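Long-range contact in mandelate racemase/muconate lactonizing enzyme (Roseovarius nubinhibens, PDB 2QDD), which is of unknown function but, as an enolase-superfamily member, probably uses magnesium to stabilise an enolate intermediate formed by proton abstraction from a carboxylate substrate: residues 295-307 with 321-333. Numbering follows the deposited sequence.
Sequences DVGGTALADTAAL and SWLGHAHLADDPI
Both oxygens of the buried Asp-303 carboxylate accept bonds from Gly-324 and His-325. Asp-303 OD1 accepts from Gly-324 N at 2.9 Å, on its syn side but out of the carboxylate plane. Asp-303 OD2 takes two donors: His-325 N at 2.8 Å through the syn lone pair, and His-325 ND1 at 2.8 Å on the anti side, in a bond bent to 137°. OD2 lies at the ring edge, somewhat tilted from its plane, with carboxylate and imidazole planes 52° apart. His-325 can reach back because its CG sits between its own N and carbonyl carbon (chi1 70°), which also brings ND1 beside Ala-300 CB. An alanine in place of Asp-303 would probably leave both backbone N-H groups and ND1 without their acceptor and the imidazole freer to turn. Water 1 ties OD1 to Asp-295 N and Trp-322 O. Trp-322 turns its ring edge to Asp-295 O, 3.5 Å from CE3 of Trp-322, and to Gly-297 CA. Val-296 lies about 7 Å, side chain to side chain, from Asp-243 of the magnesium site, empty in this chain. At the helix start, Ile-333 CD1 abuts Ala-300 CB at 3.8 Å, while Thr-299, the N-cap, accepts from Leu-301 N and also hydrogen-bonds Glu-51 and Tyr-37. The contact thus fastens the loop following helix 300-311 to that helix's N-terminal end, in the TIM-barrel-like domain of the enolase superfamily.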
# COMPACT_ATOMS: atom_id res chain seq x y z
N ASP A 295 -10.29 24.61 -25.34
CA ASP A 295 -9.59 25.57 -24.50
C ASP A 295 -10.50 26.22 -23.46
O ASP A 295 -11.71 25.97 -23.43
CB ASP A 295 -8.76 26.58 -25.30
CG ASP A 295 -7.48 27.03 -24.56
OD1 ASP A 295 -6.66 27.77 -25.15
OD2 ASP A 295 -7.29 26.63 -23.39
N VAL A 296 -9.90 27.05 -22.61
CA VAL A 296 -10.51 27.60 -21.40
C VAL A 296 -11.53 28.67 -21.79
O VAL A 296 -12.58 28.82 -21.14
CB VAL A 296 -9.42 28.18 -20.46
CG1 VAL A 296 -10.02 28.85 -19.25
CG2 VAL A 296 -8.46 27.09 -20.03
N GLY A 297 -11.23 29.41 -22.85
CA GLY A 297 -12.16 30.40 -23.39
C GLY A 297 -11.56 31.18 -24.53
O GLY A 297 -10.42 30.93 -24.95
N GLY A 298 -12.34 32.13 -25.05
CA GLY A 298 -11.85 33.08 -26.03
C GLY A 298 -12.30 32.78 -27.44
O GLY A 298 -13.31 32.11 -27.65
N THR A 299 -11.54 33.29 -28.41
CA THR A 299 -12.01 33.37 -29.78
C THR A 299 -11.76 32.05 -30.51
O THR A 299 -11.17 31.12 -29.96
CB THR A 299 -11.32 34.51 -30.57
OG1 THR A 299 -9.98 34.14 -30.90
CG2 THR A 299 -11.31 35.81 -29.77
N ALA A 300 -12.20 32.01 -31.77
CA ALA A 300 -11.98 30.87 -32.66
C ALA A 300 -10.50 30.58 -32.94
O ALA A 300 -10.19 29.54 -33.50
CB ALA A 300 -12.76 31.05 -33.96
N LEU A 301 -9.61 31.48 -32.54
CA LEU A 301 -8.17 31.26 -32.66
C LEU A 301 -7.66 30.17 -31.69
O LEU A 301 -7.08 29.18 -32.12
CB LEU A 301 -7.39 32.58 -32.52
CG LEU A 301 -5.87 32.57 -32.75
CD1 LEU A 301 -5.50 31.94 -34.05
CD2 LEU A 301 -5.25 33.94 -32.67
N ALA A 302 -7.90 30.37 -30.39
CA ALA A 302 -7.69 29.32 -29.37
C ALA A 302 -8.51 28.04 -29.61
O ALA A 302 -7.99 26.94 -29.44
CB ALA A 302 -7.97 29.88 -27.97
N ASP A 303 -9.77 28.20 -30.01
CA ASP A 303 -10.67 27.07 -30.30
C ASP A 303 -10.16 26.16 -31.42
O ASP A 303 -10.33 24.95 -31.34
CB ASP A 303 -12.06 27.58 -30.66
CG ASP A 303 -12.81 28.12 -29.47
OD1 ASP A 303 -12.54 27.66 -28.33
OD2 ASP A 303 -13.68 29.00 -29.66
N THR A 304 -9.53 26.76 -32.43
CA THR A 304 -8.96 26.04 -33.57
C THR A 304 -7.72 25.26 -33.19
O THR A 304 -7.55 24.12 -33.62
CB THR A 304 -8.65 27.01 -34.74
OG1 THR A 304 -9.85 27.69 -35.11
CG2 THR A 304 -8.10 26.28 -35.95
N ALA A 305 -6.86 25.89 -32.38
CA ALA A 305 -5.65 25.26 -31.85
C ALA A 305 -5.93 23.94 -31.13
O ALA A 305 -5.27 22.93 -31.39
CB ALA A 305 -4.93 26.22 -30.93
N ALA A 306 -6.91 23.96 -30.24
CA ALA A 306 -7.28 22.78 -29.46
C ALA A 306 -8.04 21.74 -30.28
O ALA A 306 -7.95 20.55 -30.00
CB ALA A 306 -8.08 23.20 -28.26
N LEU A 307 -8.77 22.20 -31.29
CA LEU A 307 -9.51 21.30 -32.19
C LEU A 307 -8.61 20.52 -33.14
O LEU A 307 -8.96 19.43 -33.57
CB LEU A 307 -10.59 22.05 -32.97
CG LEU A 307 -11.82 21.20 -33.27
CD1 LEU A 307 -12.96 21.52 -32.32
CD2 LEU A 307 -12.26 21.36 -34.70
N SER A 321 -15.89 18.30 -28.04
CA SER A 321 -15.20 19.55 -27.73
C SER A 321 -16.20 20.64 -27.38
O SER A 321 -17.38 20.56 -27.73
CB SER A 321 -14.33 20.00 -28.90
OG SER A 321 -13.16 19.21 -29.00
N TRP A 322 -15.72 21.65 -26.67
CA TRP A 322 -16.47 22.88 -26.43
C TRP A 322 -15.83 23.97 -27.27
O TRP A 322 -14.60 24.01 -27.43
CB TRP A 322 -16.40 23.21 -24.94
CG TRP A 322 -17.11 24.44 -24.50
CD1 TRP A 322 -18.45 24.61 -24.38
CD2 TRP A 322 -16.50 25.67 -24.06
NE1 TRP A 322 -18.73 25.88 -23.91
CE2 TRP A 322 -17.55 26.54 -23.70
CE3 TRP A 322 -15.18 26.11 -23.94
CZ2 TRP A 322 -17.31 27.84 -23.24
CZ3 TRP A 322 -14.94 27.40 -23.47
CH2 TRP A 322 -16.01 28.25 -23.13
N LEU A 323 -16.65 24.85 -27.83
CA LEU A 323 -16.15 26.01 -28.56
C LEU A 323 -16.40 27.28 -27.76
O LEU A 323 -17.55 27.64 -27.49
CB LEU A 323 -16.80 26.10 -29.95
CG LEU A 323 -16.11 25.52 -31.19
CD1 LEU A 323 -15.12 24.40 -30.91
CD2 LEU A 323 -17.16 25.08 -32.21
N GLY A 324 -15.31 27.94 -27.37
CA GLY A 324 -15.36 29.20 -26.62
C GLY A 324 -16.12 30.32 -27.32
O GLY A 324 -16.90 31.03 -26.68
N HIS A 325 -15.89 30.45 -28.63
CA HIS A 325 -16.38 31.59 -29.40
C HIS A 325 -17.90 31.61 -29.59
O HIS A 325 -18.48 32.65 -29.89
CB HIS A 325 -15.65 31.71 -30.75
CG HIS A 325 -15.98 30.62 -31.72
ND1 HIS A 325 -15.16 29.54 -31.93
CD2 HIS A 325 -17.04 30.46 -32.56
CE1 HIS A 325 -15.70 28.75 -32.85
NE2 HIS A 325 -16.84 29.29 -33.24
N ALA A 326 -18.53 30.45 -29.38
CA ALA A 326 -19.98 30.33 -29.34
C ALA A 326 -20.65 31.14 -28.23
O ALA A 326 -21.84 31.45 -28.30
CB ALA A 326 -20.38 28.86 -29.24
N HIS A 327 -19.88 31.49 -27.20
CA HIS A 327 -20.41 32.19 -26.04
C HIS A 327 -20.10 33.69 -26.07
O HIS A 327 -20.53 34.43 -25.18
CB HIS A 327 -19.94 31.53 -24.75
CG HIS A 327 -20.48 30.15 -24.56
ND1 HIS A 327 -21.58 29.88 -23.77
CD2 HIS A 327 -20.10 28.96 -25.10
CE1 HIS A 327 -21.84 28.58 -23.82
NE2 HIS A 327 -20.96 28.00 -24.62
N LEU A 328 -19.36 34.12 -27.09
CA LEU A 328 -19.03 35.53 -27.30
C LEU A 328 -20.07 36.24 -28.18
O LEU A 328 -20.66 35.63 -29.08
CB LEU A 328 -17.66 35.67 -27.96
CG LEU A 328 -16.42 35.05 -27.31
CD1 LEU A 328 -15.23 35.21 -28.25
CD2 LEU A 328 -16.13 35.66 -25.94
N ALA A 329 -20.28 37.53 -27.91
CA ALA A 329 -21.14 38.37 -28.74
C ALA A 329 -20.39 39.06 -29.88
O ALA A 329 -21.00 39.47 -30.87
CB ALA A 329 -21.85 39.40 -27.87
N ASP A 330 -19.07 39.18 -29.75
CA ASP A 330 -18.22 39.74 -30.80
C ASP A 330 -17.38 38.67 -31.51
O ASP A 330 -17.14 37.59 -30.96
CB ASP A 330 -17.31 40.83 -30.21
CG ASP A 330 -17.23 42.06 -31.10
OD1 ASP A 330 -17.12 41.91 -32.34
OD2 ASP A 330 -17.26 43.19 -30.55
N ASP A 331 -16.93 38.99 -32.73
CA ASP A 331 -16.01 38.14 -33.48
C ASP A 331 -14.95 39.01 -34.17
O ASP A 331 -15.28 39.78 -35.07
CB ASP A 331 -16.77 37.30 -34.51
CG ASP A 331 -15.94 36.15 -35.11
OD1 ASP A 331 -14.71 36.08 -34.90
OD2 ASP A 331 -16.54 35.31 -35.81
N PRO A 332 -13.68 38.90 -33.72
CA PRO A 332 -12.54 39.58 -34.33
C PRO A 332 -11.89 38.85 -35.52
O PRO A 332 -11.03 39.43 -36.20
CB PRO A 332 -11.54 39.65 -33.18
CG PRO A 332 -11.81 38.42 -32.40
CD PRO A 332 -13.28 38.12 -32.53
N ILE A 333 -12.29 37.60 -35.76
CA ILE A 333 -11.81 36.84 -36.91
C ILE A 333 -12.96 36.16 -37.68
O ILE A 333 -13.06 34.93 -37.69
CB ILE A 333 -10.71 35.81 -36.51
CG1 ILE A 333 -11.05 35.14 -35.17
CG2 ILE A 333 -9.34 36.48 -36.44
CD1 ILE A 333 -10.34 33.82 -34.96
O HOH W 1 -12.14 24.96 -27.62
O HOH W 2 -15.10 32.28 -24.87
O HOH W 3 -14.05 34.25 -32.62